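Local coordinates for protein ATP-dependent 6-phosphofructokinase isozyme 2 (Escherichia coli, PDB 3N1C) that phosphorylates D-fructose 6-phosphate to fructose 1,6-bisphosphate with ATP and magnesium, the committing step of glycolysis, and works as a homodimer of the PfkB sugar-kinase family, at residues A[11-16]-A[89-94]; A[85-90]-A[109-114]. All coordinates share one frame; numbering follows the deposited sequence.

Contact 1. Residues A[11-16]-A[89-94]. With F6P (6-O-phosphono-beta-D-fructofuranose), chain E.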
loop_
_atom_site.group_PDB
_atom_site.type_symbol
_atom_site.label_atom_id
_atom_site.label_comp_id
_atom_site.label_asym_id
_atom_site.label_seq_id
_atom_site.Cartn_x
_atom_site.Cartn_y
_atom_site.Cartn_z
ATOM N N PRO A 11 15.303 16.981 20.834
ATOM C CA PRO A 11 16.343 16.259 20.096
ATOM C C PRO A 11 15.931 14.809 19.896
ATOM O O PRO A 11 14.951 14.365 20.483
ATOM C CB PRO A 11 17.555 16.320 21.038
ATOM C CG PRO A 11 17.226 17.364 22.053
ATOM C CD PRO A 11 15.737 17.336 22.192
ATOM N N SER A 12 16.675 14.080 19.074
ATOM C CA SER A 12 16.397 12.674 18.855
ATOM C C SER A 12 17.696 11.923 18.656
ATOM O O SER A 12 18.612 12.419 17.997
ATOM C CB SER A 12 15.509 12.484 17.622
ATOM O OG SER A 12 15.440 11.119 17.249
ATOM N N LEU A 13 17.778 10.737 19.246
ATOM C CA LEU A 13 18.796 9.773 18.867
ATOM C C LEU A 13 18.196 8.945 17.736
ATOM O O LEU A 13 17.321 8.112 17.967
ATOM C CB LEU A 13 19.151 8.871 20.049
ATOM C CG LEU A 13 20.120 7.721 19.757
ATOM C CD1 LEU A 13 21.513 8.253 19.428
ATOM C CD2 LEU A 13 20.184 6.760 20.942
ATOM N N ASP A 14 18.648 9.194 16.512
ATOM C CA ASP A 14 18.089 8.531 15.340
ATOM C C ASP A 14 18.695 7.140 15.137
ATOM O O ASP A 14 19.892 7.012 14.893
ATOM C CB ASP A 14 18.356 9.367 14.076
ATOM C CG ASP A 14 17.470 10.590 13.970
ATOM O OD1 ASP A 14 16.580 10.790 14.824
ATOM O OD2 ASP A 14 17.674 11.365 13.013
ATOM N N SER A 15 17.870 6.102 15.219
ATOM C CA SER A 15 18.328 4.752 14.905
ATOM C C SER A 15 17.900 4.398 13.482
ATOM O O SER A 15 16.818 4.787 13.034
ATOM C CB SER A 15 17.775 3.741 15.911
ATOM O OG SER A 15 16.357 3.741 15.892
ATOM N N ALA A 16 18.762 3.682 12.766
ATOM C CA ALA A 16 18.473 3.260 11.397
ATOM C C ALA A 16 18.747 1.768 11.229
ATOM O O ALA A 16 19.739 1.250 11.744
ATOM C CB ALA A 16 19.299 4.064 10.410
ATOM N N THR A 89 16.138 11.007 26.261
ATOM C CA THR A 89 16.062 11.451 24.870
ATOM C C THR A 89 15.349 10.421 23.999
ATOM O O THR A 89 15.658 9.236 24.056
ATOM C CB THR A 89 17.475 11.699 24.298
ATOM O OG1 THR A 89 18.083 12.786 25.001
ATOM C CG2 THR A 89 17.410 12.033 22.822
ATOM N N ARG A 90 14.395 10.876 23.197
ATOM C CA ARG A 90 13.649 9.974 22.322
ATOM C C ARG A 90 14.557 9.289 21.301
ATOM O O ARG A 90 15.615 9.812 20.922
ATOM C CB ARG A 90 12.544 10.730 21.587
ATOM C CG ARG A 90 13.079 11.689 20.535
ATOM C CD ARG A 90 11.974 12.325 19.725
ATOM N NE ARG A 90 12.432 13.545 19.063
ATOM C CZ ARG A 90 11.796 14.140 18.056
ATOM N NH1 ARG A 90 10.671 13.623 17.581
ATOM N NH2 ARG A 90 12.289 15.254 17.516
ATOM N N GLN A 91 14.120 8.120 20.849
ATOM C CA GLN A 91 14.837 7.361 19.837
ATOM C C GLN A 91 13.895 7.059 18.680
ATOM O O GLN A 91 12.962 6.262 18.812
ATOM C CB GLN A 91 15.408 6.064 20.431
ATOM C CG GLN A 91 16.106 5.153 19.421
ATOM C CD GLN A 91 16.881 4.017 20.080
ATOM O OE1 GLN A 91 17.507 4.197 21.127
ATOM N NE2 GLN A 91 16.856 2.844 19.453
ATOM N N ASN A 92 14.132 7.717 17.551
ATOM C CA ASN A 92 13.313 7.509 16.366
ATOM C C ASN A 92 13.861 6.371 15.513
ATOM O O ASN A 92 15.041 6.039 15.596
ATOM C CB ASN A 92 13.200 8.807 15.567
ATOM C CG ASN A 92 12.411 9.874 16.311
ATOM O OD1 ASN A 92 11.682 9.565 17.254
ATOM N ND2 ASN A 92 12.540 11.132 15.884
ATOM N N LEU A 93 13.003 5.760 14.706
ATOM C CA LEU A 93 13.424 4.615 13.914
ATOM C C LEU A 93 13.296 4.875 12.424
ATOM O O LEU A 93 12.225 5.231 11.936
ATOM C CB LEU A 93 12.633 3.362 14.299
ATOM C CG LEU A 93 13.054 2.099 13.540
ATOM C CD1 LEU A 93 14.520 1.774 13.794
ATOM C CD2 LEU A 93 12.171 0.922 13.907
ATOM N N HIS A 94 14.402 4.695 11.711
ATOM C CA HIS A 94 14.419 4.801 10.259
ATOM C C HIS A 94 14.592 3.411 9.677
ATOM O O HIS A 94 15.564 2.726 9.990
ATOM C CB HIS A 94 15.584 5.692 9.810
ATOM C CG HIS A 94 15.806 5.694 8.329
ATOM N ND1 HIS A 94 15.391 6.727 7.518
ATOM C CD2 HIS A 94 16.386 4.781 7.517
ATOM C CE1 HIS A 94 15.714 6.452 6.264
ATOM N NE2 HIS A 94 16.314 5.279 6.236
HETATM O O1 F6P E . 14.311 16.585 10.135
HETATM C C1 F6P E . 14.922 15.358 10.393
HETATM C C2 F6P E . 15.090 15.199 11.936
HETATM O O2 F6P E . 14.839 16.287 12.854
HETATM C C3 F6P E . 15.464 13.827 12.516
HETATM O O3 F6P E . 16.819 13.568 12.729
HETATM C C4 F6P E . 14.379 13.270 13.361
HETATM O O4 F6P E . 14.391 12.017 13.991
HETATM C C5 F6P E . 13.130 14.009 12.950
HETATM O O5 F6P E . 13.605 14.975 11.949
HETATM C C6 F6P E . 12.442 14.708 14.135
HETATM O O6 F6P E . 11.259 15.298 13.659
HETATM P P F6P E . 10.386 16.374 14.564
HETATM O O1P F6P E . 11.307 17.680 14.982
HETATM O O2P F6P E . 9.843 15.671 15.948
HETATM O O3P F6P E . 9.263 16.852 13.766
HETATM O O HOH W 1 13.987 14.054 23.025
#
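Arg-90 NE donates a nearly straight bond to Pro-11 O at 3.0 Å (N-H...O 162°); the acceptor lies in the guanidinium plane, whereas the donor stands well above the carbonyl plane. Beyond it the early parts of strands 12-19 and 91-97, the central pair of the four-stranded mixed sheet, run parallel, their short axes 28° apart. Ser-15 buries most against the other segment (84 Å²). Its OG, between the backbone N and the carbonyl carbon (chi1 60°), reaches Asn-92 O at 2.7 Å, an oxygen that also accepts Ser-15 N, and Leu-93 CD1 lies 3.4 Å from the same Ser-15 OG. One step further, His-94 N donates to Ser-15 O at 2.8 Å. Leu-13 N to Arg-90 O is equally sound at 2.9 Å; between them Asn-92 N bonds only weakly to Leu-13 O. Partly exposed Gln-91 runs loosely beside Leu-13, and on this face Gln-91 and Leu-93 pack on their counterparts in the second subunit. Fructose 6-phosphate sits on the Asp-14/Asn-92 face. Asn-92 ND2 donates to sugar O4 at 2.8 Å, while Met-108 N holds its OD1; Asp-14 OD1 accepts from O4 at 2.6 Å and from Ser-12 OG. Donating to a carboxylate and accepting from an amide is likely to fix the O4 hydroxyl's orientation.

Contact 2. Residues A[85-90]-A[109-114]. With F6P (6-O-phosphono-beta-D-fructofuranose), chain E.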
loop_
_atom_site.group_PDB
_atom_site.type_symbol
_atom_site.label_atom_id
_atom_site.label_comp_id
_atom_site.label_asym_id
_atom_site.label_seq_id
_atom_site.Cartn_x
_atom_site.Cartn_y
_atom_site.Cartn_z
ATOM N N ALA A 85 18.757 16.536 31.212
ATOM C CA ALA A 85 17.324 16.352 31.412
ATOM C C ALA A 85 17.030 14.994 32.040
ATOM O O ALA A 85 17.770 14.029 31.832
ATOM C CB ALA A 85 16.578 16.502 30.095
ATOM N N LYS A 86 15.999 14.965 32.891
ATOM C CA LYS A 86 15.512 13.747 33.559
ATOM C C LYS A 86 14.846 12.685 32.667
ATOM O O LYS A 86 15.132 11.494 32.793
ATOM C CB LYS A 86 14.568 14.117 34.706
ATOM C CG LYS A 86 15.273 14.650 35.944
ATOM C CD LYS A 86 14.278 14.996 37.039
ATOM C CE LYS A 86 13.631 13.746 37.613
ATOM N NZ LYS A 86 12.688 13.117 36.648
ATOM N N ASP A 87 13.969 13.122 31.763
ATOM C CA ASP A 87 13.323 12.228 30.808
ATOM C C ASP A 87 14.290 11.866 29.667
ATOM O O ASP A 87 14.971 12.733 29.113
ATOM C CB ASP A 87 12.040 12.868 30.271
ATOM C CG ASP A 87 11.053 11.844 29.731
ATOM O OD1 ASP A 87 11.041 10.700 30.238
ATOM O OD2 ASP A 87 10.282 12.186 28.804
ATOM N N TRP A 88 14.355 10.581 29.329
ATOM C CA TRP A 88 15.320 10.082 28.352
ATOM C C TRP A 88 15.067 10.590 26.931
ATOM O O TRP A 88 13.933 10.593 26.454
ATOM C CB TRP A 88 15.334 8.554 28.353
ATOM C CG TRP A 88 16.184 7.947 29.428
ATOM C CD1 TRP A 88 16.312 8.375 30.722
ATOM C CD2 TRP A 88 17.013 6.785 29.307
ATOM N NE1 TRP A 88 17.176 7.555 31.408
ATOM C CE2 TRP A 88 17.621 6.571 30.562
ATOM C CE3 TRP A 88 17.306 5.907 28.257
ATOM C CZ2 TRP A 88 18.501 5.516 30.796
ATOM C CZ3 TRP A 88 18.178 4.857 28.491
ATOM C CH2 TRP A 88 18.767 4.674 29.749
ATOM N N THR A 89 16.138 11.007 26.261
ATOM C CA THR A 89 16.062 11.451 24.870
ATOM C C THR A 89 15.349 10.421 23.999
ATOM O O THR A 89 15.658 9.236 24.056
ATOM C CB THR A 89 17.475 11.699 24.298
ATOM O OG1 THR A 89 18.083 12.786 25.001
ATOM C CG2 THR A 89 17.410 12.033 22.822
ATOM N N ARG A 90 14.395 10.876 23.197
ATOM C CA ARG A 90 13.649 9.974 22.322
ATOM C C ARG A 90 14.557 9.289 21.301
ATOM O O ARG A 90 15.615 9.812 20.922
ATOM C CB ARG A 90 12.544 10.730 21.587
ATOM C CG ARG A 90 13.079 11.689 20.535
ATOM C CD ARG A 90 11.974 12.325 19.725
ATOM N NE ARG A 90 12.432 13.545 19.063
ATOM C CZ ARG A 90 11.796 14.140 18.056
ATOM N NH1 ARG A 90 10.671 13.623 17.581
ATOM N NH2 ARG A 90 12.289 15.254 17.516
ATOM N N PRO A 109 7.365 11.186 20.083
ATOM C CA PRO A 109 7.323 12.514 20.700
ATOM C C PRO A 109 8.649 12.842 21.379
ATOM O O PRO A 109 9.303 11.939 21.895
ATOM C CB PRO A 109 6.227 12.372 21.771
ATOM C CG PRO A 109 5.519 11.087 21.473
ATOM C CD PRO A 109 6.513 10.216 20.798
ATOM N N GLY A 110 9.037 14.114 21.394
ATOM C CA GLY A 110 10.228 14.523 22.122
ATOM C C GLY A 110 10.089 14.253 23.611
ATOM O O GLY A 110 8.985 14.276 24.152
ATOM N N ALA A 111 11.208 13.988 24.276
ATOM C CA ALA A 111 11.206 13.818 25.729
ATOM C C ALA A 111 10.706 15.088 26.409
ATOM O O ALA A 111 10.935 16.190 25.918
ATOM C CB ALA A 111 12.599 13.475 26.224
ATOM N N ALA A 112 10.021 14.931 27.538
ATOM C CA ALA A 112 9.488 16.078 28.264
ATOM C C ALA A 112 10.601 16.895 28.908
ATOM O O ALA A 112 11.697 16.387 29.149
ATOM C CB ALA A 112 8.484 15.623 29.324
ATOM N N LEU A 113 10.310 18.162 29.180
ATOM C CA LEU A 113 11.213 19.023 29.937
ATOM C C LEU A 113 10.487 19.553 31.167
ATOM O O LEU A 113 9.305 19.883 31.093
ATOM C CB LEU A 113 11.664 20.205 29.080
ATOM C CG LEU A 113 12.318 19.899 27.736
ATOM C CD1 LEU A 113 12.566 21.194 26.971
ATOM C CD2 LEU A 113 13.611 19.122 27.931
ATOM N N ASN A 114 11.187 19.637 32.296
ATOM C CA ASN A 114 10.607 20.249 33.491
ATOM C C ASN A 114 10.912 21.747 33.568
ATOM O O ASN A 114 11.522 22.306 32.657
ATOM C CB ASN A 114 11.037 19.516 34.771
ATOM C CG ASN A 114 12.469 19.809 35.172
ATOM O OD1 ASN A 114 12.963 19.287 36.172
ATOM N ND2 ASN A 114 13.140 20.647 34.402
HETATM O O1 F6P E . 14.311 16.585 10.135
HETATM C C1 F6P E . 14.922 15.358 10.393
HETATM C C2 F6P E . 15.090 15.199 11.936
HETATM O O2 F6P E . 14.839 16.287 12.854
HETATM C C3 F6P E . 15.464 13.827 12.516
HETATM O O3 F6P E . 16.819 13.568 12.729
HETATM C C4 F6P E . 14.379 13.270 13.361
HETATM O O4 F6P E . 14.391 12.017 13.991
HETATM C C5 F6P E . 13.130 14.009 12.950
HETATM O O5 F6P E . 13.605 14.975 11.949
HETATM C C6 F6P E . 12.442 14.708 14.135
HETATM O O6 F6P E . 11.259 15.298 13.659
HETATM P P F6P E . 10.386 16.374 14.564
HETATM O O1P F6P E . 11.307 17.680 14.982
HETATM O O2P F6P E . 9.843 15.671 15.948
HETATM O O3P F6P E . 9.263 16.852 13.766
HETATM O O HOH W 2 12.985 15.936 31.575
HETATM O O HOH W 1 13.987 14.054 23.025
#
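Asp-87 OD2 accepts the backbone N-H of Ala-112 at 3.0 Å, on its anti lone pair and with an N-H...O angle of 159°. CG is swung anti to the backbone N (chi1 -157°), which carries the carboxylate across to residues 111 and 112. Beside it the methyl of Ala-111 fits against residues 87-88, CB lying 3.2 Å from Trp-88 O and 3.7 Å from Asp-87 OD2. At the far end the aliphatic part of Arg-90 runs along the loop: CD is 3.5 Å from Pro-109 O and 3.7 Å from Gly-110 CA, where no side chain intervenes. Two waters bridge the segments directly. One accepts from Asp-87 N and donates to Ala-112 O; the other accepts from Arg-90 N and Ala-111 N and donates to Pro-11 O. The loop after strand 80-85 is thus joined to the one between strand 103-107 and helix 115-125, beside the substrate phosphate. Further out, Met-108 O takes NH1 and Ala-10 O takes NH2 of Arg-90, whose two terminal nitrogens also converge on one phosphate oxygen of fructose 6-phosphate, NH1 to O2P at 2.7 Å and NH2 at 2.9 Å. A methionine in place of Arg-90 would probably leave that phosphate oxygen without its paired donors and the carbonyls of Met-108 and Ala-10 without their mates. Neutral backbone oxygens orient the guanidinium, which is likely to leave its positive charge available to the phosphate.

Overall arrangement
From the N terminus, the chain leaves strand 4-7 and enters strand 12-19, whose start forms one side of contact 1. Strands and helices of residues 17-88 follow before strand 91-97 returns alongside, so contact 1 closes a loop of 72 intervening residues. Contact 2 closes a much shorter one, the 18 residues 91-108. These intervening stretches are consecutive and neither nests in the other; only the closing segments overlap, at Thr-89 and Arg-90. Contact 1 pairs the middle strands of the mixed sheet, and contact 2 joins the connection from edge strand 80-85 to the one entering helix 115-125. Thr-89, Arg-90, one water and the bound fructose 6-phosphate are common to both.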